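Local coordinates for peptide ABC transporter, peptide-binding protein (PDB 2D5W) that binds oligopeptides, here a pentapeptide, and probably hands them to an ABC transporter for uptake across the membrane, at residues Arg25-Gln30 against Phe447-Ile452; Pro117-Asp122 against Gln499-Gly504. All coordinates share one frame; numbering follows the deposited sequence.

Overall arrangement
Both contacts are buried and each joins segments hundreds of residues apart in sequence; their centres lie about 11 Å from each other, and along the chain their segments alternate. Contact 1 sets the loop between strand 7-12 and helix 31-40 against the start of helix 449-452, whereas contact 2 pairs the approach to helix 121-126 with a loop that precedes helix 509-518. A single direct backbone hydrogen bond crosses each. Water takes part in both, two molecules in contact 1 and one in contact 2. Contact 1 adds a carboxylate tied to Arg190; contact 2 lays glutamine side chains along apolar groups. They touch where Asn29 meets Leu119 and Gln501, and residues of both reach the bound peptide.

Contact 1 (Arg25-Gln30 against Phe447-Ile452); sequences RVISNQ and FADEFI
Ile27 and Asp449 meet through their backbones: Asp449 N donates to Ile27 O at 2.8 Å, with the N-H...O angle at 153°. The same oxygen receives a longer CA-H...O contact from Ala448 CA. Two waters extend the polar link. One lies 2.8 Å from both Asn29 N and Phe447 O, accepting from the first and donating to the second; the other lies 2.9 Å from Phe447 O and farther from Ile27 O, with more acceptors around it than it has protons to give.

Side chains pack beside this bond. Asp449 CB lies 3.2 Å from Val26 O; its side chain lies beside that of Ile27, both pointing the same way, with Asp449 OD2 4.1 Å from Ile27 CG2. With CG placed between the backbone N and the carbonyl carbon (chi1 61°), the carboxylate stays beside Val26 and Ile27, where OD1 forms a salt bridge with Arg190. On the other flank, Gln30 CG approaches Phe447 CB at 3.7 Å and comes obliquely to the ring, which meets Phe466 edge-to-face.

Within its own loop, Ser28 OG closes an ST turn by accepting from Gln30 N and donates to Gln30 OE1 at 2.6 Å, in the carbonyl plane on a lone pair. Gln30 NE2 bonds Ser443 OG and Glu15 O. The buried amide is thus held at both ends. One water ties Asn29 to Phe447 beside the peptide site, where they pack on the peptide's backbone and an apolar side chain, and Arg190 probably balances the buried Asp449 carboxylate.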
# COMPACT_ATOMS: atom_id res chain seq x y z
N ARG A 25 4.15 -9.94 -2.43
CA ARG A 25 4.55 -8.62 -1.94
C ARG A 25 5.24 -8.65 -0.58
O ARG A 25 5.13 -7.70 0.20
CB ARG A 25 3.33 -7.69 -1.89
CG ARG A 25 2.61 -7.61 -3.23
CD ARG A 25 1.31 -6.84 -3.15
NE ARG A 25 0.66 -6.76 -4.45
CZ ARG A 25 -0.50 -6.16 -4.68
NH1 ARG A 25 -1.15 -5.57 -3.68
NH2 ARG A 25 -1.01 -6.14 -5.90
N VAL A 26 5.97 -9.73 -0.31
CA VAL A 26 6.64 -9.86 0.98
C VAL A 26 7.94 -9.07 1.05
O VAL A 26 8.36 -8.68 2.14
CB VAL A 26 6.92 -11.35 1.32
CG1 VAL A 26 5.63 -12.15 1.25
CG2 VAL A 26 7.97 -11.92 0.39
N ILE A 27 8.59 -8.83 -0.09
CA ILE A 27 9.82 -8.05 -0.11
C ILE A 27 9.47 -6.57 -0.21
O ILE A 27 10.03 -5.73 0.50
CB ILE A 27 10.74 -8.45 -1.28
CG1 ILE A 27 11.15 -9.91 -1.13
CG2 ILE A 27 11.97 -7.54 -1.31
CD1 ILE A 27 12.10 -10.41 -2.19
N SER A 28 8.54 -6.25 -1.10
CA SER A 28 8.08 -4.87 -1.27
C SER A 28 6.59 -4.82 -1.52
O SER A 28 6.06 -5.54 -2.37
CB SER A 28 8.78 -4.17 -2.42
OG SER A 28 8.14 -2.92 -2.65
N ASN A 29 5.92 -3.95 -0.78
CA ASN A 29 4.49 -3.75 -0.95
C ASN A 29 4.27 -2.27 -1.31
O ASN A 29 3.22 -1.70 -1.05
CB ASN A 29 3.75 -4.11 0.34
CG ASN A 29 2.25 -4.10 0.15
OD1 ASN A 29 1.75 -4.50 -0.90
ND2 ASN A 29 1.53 -3.65 1.17
N GLN A 30 5.29 -1.67 -1.92
CA GLN A 30 5.22 -0.27 -2.34
C GLN A 30 4.03 -0.02 -3.26
O GLN A 30 3.75 -0.82 -4.15
CB GLN A 30 6.47 0.11 -3.14
CG GLN A 30 7.74 0.27 -2.34
CD GLN A 30 8.95 0.24 -3.25
OE1 GLN A 30 9.33 -0.83 -3.74
NE2 GLN A 30 9.54 1.40 -3.51
N PHE A 447 10.93 1.15 2.32
CA PHE A 447 9.74 0.32 2.22
C PHE A 447 10.05 -1.14 1.90
O PHE A 447 9.14 -1.94 1.68
CB PHE A 447 8.77 0.91 1.18
CG PHE A 447 8.24 2.27 1.57
CD1 PHE A 447 8.02 3.23 0.59
CD2 PHE A 447 7.96 2.60 2.90
CE1 PHE A 447 7.54 4.50 0.91
CE2 PHE A 447 7.47 3.87 3.23
CZ PHE A 447 7.26 4.81 2.24
N ALA A 448 11.33 -1.49 1.87
CA ALA A 448 11.73 -2.88 1.64
C ALA A 448 11.52 -3.58 2.99
O ALA A 448 11.71 -2.97 4.05
CB ALA A 448 13.20 -2.96 1.23
N ASP A 449 11.12 -4.85 2.94
CA ASP A 449 10.85 -5.61 4.15
C ASP A 449 11.91 -5.51 5.24
O ASP A 449 11.59 -5.33 6.41
CB ASP A 449 10.60 -7.10 3.82
CG ASP A 449 11.79 -7.80 3.15
OD1 ASP A 449 11.76 -9.05 3.10
OD2 ASP A 449 12.74 -7.14 2.68
N GLU A 450 13.18 -5.61 4.85
CA GLU A 450 14.27 -5.57 5.81
C GLU A 450 14.40 -4.27 6.58
O GLU A 450 15.19 -4.18 7.51
CB GLU A 450 15.59 -5.93 5.12
CG GLU A 450 15.56 -7.33 4.52
CD GLU A 450 16.94 -7.94 4.36
OE1 GLU A 450 17.81 -7.30 3.74
OE2 GLU A 450 17.14 -9.08 4.85
N PHE A 451 13.63 -3.26 6.19
CA PHE A 451 13.63 -2.01 6.93
C PHE A 451 12.28 -1.82 7.62
O PHE A 451 12.18 -1.94 8.84
CB PHE A 451 13.91 -0.80 6.04
CG PHE A 451 14.11 0.48 6.82
CD1 PHE A 451 15.33 0.76 7.42
CD2 PHE A 451 13.06 1.37 7.01
CE1 PHE A 451 15.51 1.90 8.20
CE2 PHE A 451 13.23 2.52 7.79
CZ PHE A 451 14.45 2.78 8.38
N ILE A 452 11.24 -1.55 6.83
CA ILE A 452 9.93 -1.29 7.40
C ILE A 452 9.36 -2.38 8.31
O ILE A 452 8.75 -2.08 9.33
CB ILE A 452 8.90 -0.94 6.28
CG1 ILE A 452 7.55 -0.54 6.89
CG2 ILE A 452 8.73 -2.11 5.32
CD1 ILE A 452 6.62 0.15 5.90
O HOH W 1 8.00 -4.41 2.76
O HOH W 2 6.41 -2.04 1.19

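Contact 2 (Pro117-Asp122 against Gln499-Gly504); sequences PVLNPD and QGQNIG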
# COMPACT_ATOMS: atom_id res chain seq x y z
N PRO A 117 6.70 -15.09 4.89
CA PRO A 117 6.47 -13.77 5.50
C PRO A 117 5.34 -12.97 4.86
O PRO A 117 5.55 -11.85 4.39
CB PRO A 117 7.83 -13.09 5.35
CG PRO A 117 8.32 -13.63 4.05
CD PRO A 117 7.97 -15.11 4.13
N VAL A 118 4.14 -13.54 4.86
CA VAL A 118 2.99 -12.88 4.26
C VAL A 118 2.54 -11.63 5.02
O VAL A 118 2.69 -11.52 6.24
CB VAL A 118 1.78 -13.85 4.14
CG1 VAL A 118 2.15 -15.02 3.22
CG2 VAL A 118 1.37 -14.37 5.52
N LEU A 119 1.99 -10.68 4.27
CA LEU A 119 1.49 -9.43 4.81
C LEU A 119 0.21 -9.62 5.62
O LEU A 119 -0.03 -8.92 6.59
CB LEU A 119 1.19 -8.45 3.68
CG LEU A 119 2.34 -7.96 2.81
CD1 LEU A 119 1.80 -7.33 1.54
CD2 LEU A 119 3.18 -6.97 3.60
N ASN A 120 -0.62 -10.57 5.18
CA ASN A 120 -1.88 -10.83 5.86
C ASN A 120 -2.04 -12.30 6.21
O ASN A 120 -2.66 -13.07 5.47
CB ASN A 120 -3.06 -10.37 4.99
CG ASN A 120 -2.82 -10.60 3.51
OD1 ASN A 120 -1.95 -9.97 2.90
ND2 ASN A 120 -3.60 -11.50 2.91
N PRO A 121 -1.48 -12.71 7.35
CA PRO A 121 -1.56 -14.10 7.81
C PRO A 121 -2.99 -14.56 8.08
O PRO A 121 -3.27 -15.76 8.07
CB PRO A 121 -0.70 -14.10 9.08
CG PRO A 121 0.25 -12.97 8.85
CD PRO A 121 -0.61 -11.91 8.23
N ASP A 122 -3.90 -13.62 8.33
CA ASP A 122 -5.29 -13.97 8.57
C ASP A 122 -5.90 -14.56 7.30
O ASP A 122 -6.54 -15.61 7.34
CB ASP A 122 -6.09 -12.74 9.03
CG ASP A 122 -7.59 -12.98 9.03
OD1 ASP A 122 -8.21 -12.85 7.96
OD2 ASP A 122 -8.13 -13.33 10.10
N GLN A 499 5.51 -11.87 9.78
CA GLN A 499 4.23 -11.69 9.10
C GLN A 499 3.46 -10.50 9.65
O GLN A 499 3.59 -10.13 10.82
CB GLN A 499 3.38 -12.96 9.26
CG GLN A 499 4.05 -14.22 8.73
CD GLN A 499 3.27 -15.49 9.04
OE1 GLN A 499 2.49 -15.55 10.00
NE2 GLN A 499 3.48 -16.52 8.23
N GLY A 500 2.64 -9.88 8.80
CA GLY A 500 1.83 -8.77 9.25
C GLY A 500 2.34 -7.37 8.95
O GLY A 500 3.49 -7.19 8.54
N GLN A 501 1.48 -6.39 9.20
CA GLN A 501 1.81 -4.99 8.95
C GLN A 501 1.69 -4.05 10.15
O GLN A 501 1.72 -2.83 9.98
CB GLN A 501 0.94 -4.45 7.80
CG GLN A 501 1.20 -5.12 6.46
CD GLN A 501 0.32 -4.56 5.37
OE1 GLN A 501 -0.89 -4.79 5.35
NE2 GLN A 501 0.92 -3.80 4.46
N ASN A 502 1.54 -4.60 11.35
CA ASN A 502 1.49 -3.78 12.57
C ASN A 502 2.98 -3.58 12.86
O ASN A 502 3.54 -4.16 13.79
CB ASN A 502 0.81 -4.55 13.70
CG ASN A 502 0.65 -3.71 14.97
OD1 ASN A 502 1.35 -2.72 15.18
ND2 ASN A 502 -0.26 -4.14 15.83
N ILE A 503 3.60 -2.73 12.04
CA ILE A 503 5.04 -2.49 12.10
C ILE A 503 5.58 -1.81 13.35
O ILE A 503 6.76 -1.93 13.65
CB ILE A 503 5.50 -1.70 10.84
CG1 ILE A 503 4.77 -0.36 10.75
CG2 ILE A 503 5.20 -2.54 9.58
CD1 ILE A 503 5.20 0.67 11.76
N GLY A 504 4.71 -1.11 14.08
CA GLY A 504 5.10 -0.42 15.30
C GLY A 504 4.94 -1.25 16.56
O GLY A 504 5.28 -0.79 17.65
O HOH W 3 -1.86 -6.95 6.99
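Gln499 lies alongside Val118, while its chain and Pro121 run past each other in opposite directions. Its CB sits 3.4 Å from Val118 O, and CG, anti to its own carbonyl carbon (chi1 -57°), passes 3.9 Å from Val118 N. Beyond CG the chain is extended, carrying CD across Val118 CG2 and the Pro121 ring, which both lie on one side of it. At the tip, OE1 rests 3.6 Å from Pro121 CB, whereas NE2 passes Val118 CG2 and donates to Met116 O. Shortening this side chain to an alanine is likely to leave Met116 O without its donor and to uncover the side of Val118 and Pro121 on which the amide now lies.

The backbones are fastened by Gly500 N, which donates to Val118 O at 3.0 Å. Next along, Gly500 CA makes a CA-H...O contact with Leu119 O, at 3.2 Å. A water donates to both Leu119 O and Gln501 OE1, and Leu119 CD2 packs on Gln501 CG at 3.9 Å.

Gln501 NE2 hydrogen-bonds the backbone of the bound peptide, and Leu119 packs on one of its apolar side chains. This pairing of distant loops forms part of the peptide site, consistent with the ligand-enclosing clefts of family 5 solute-binding proteins.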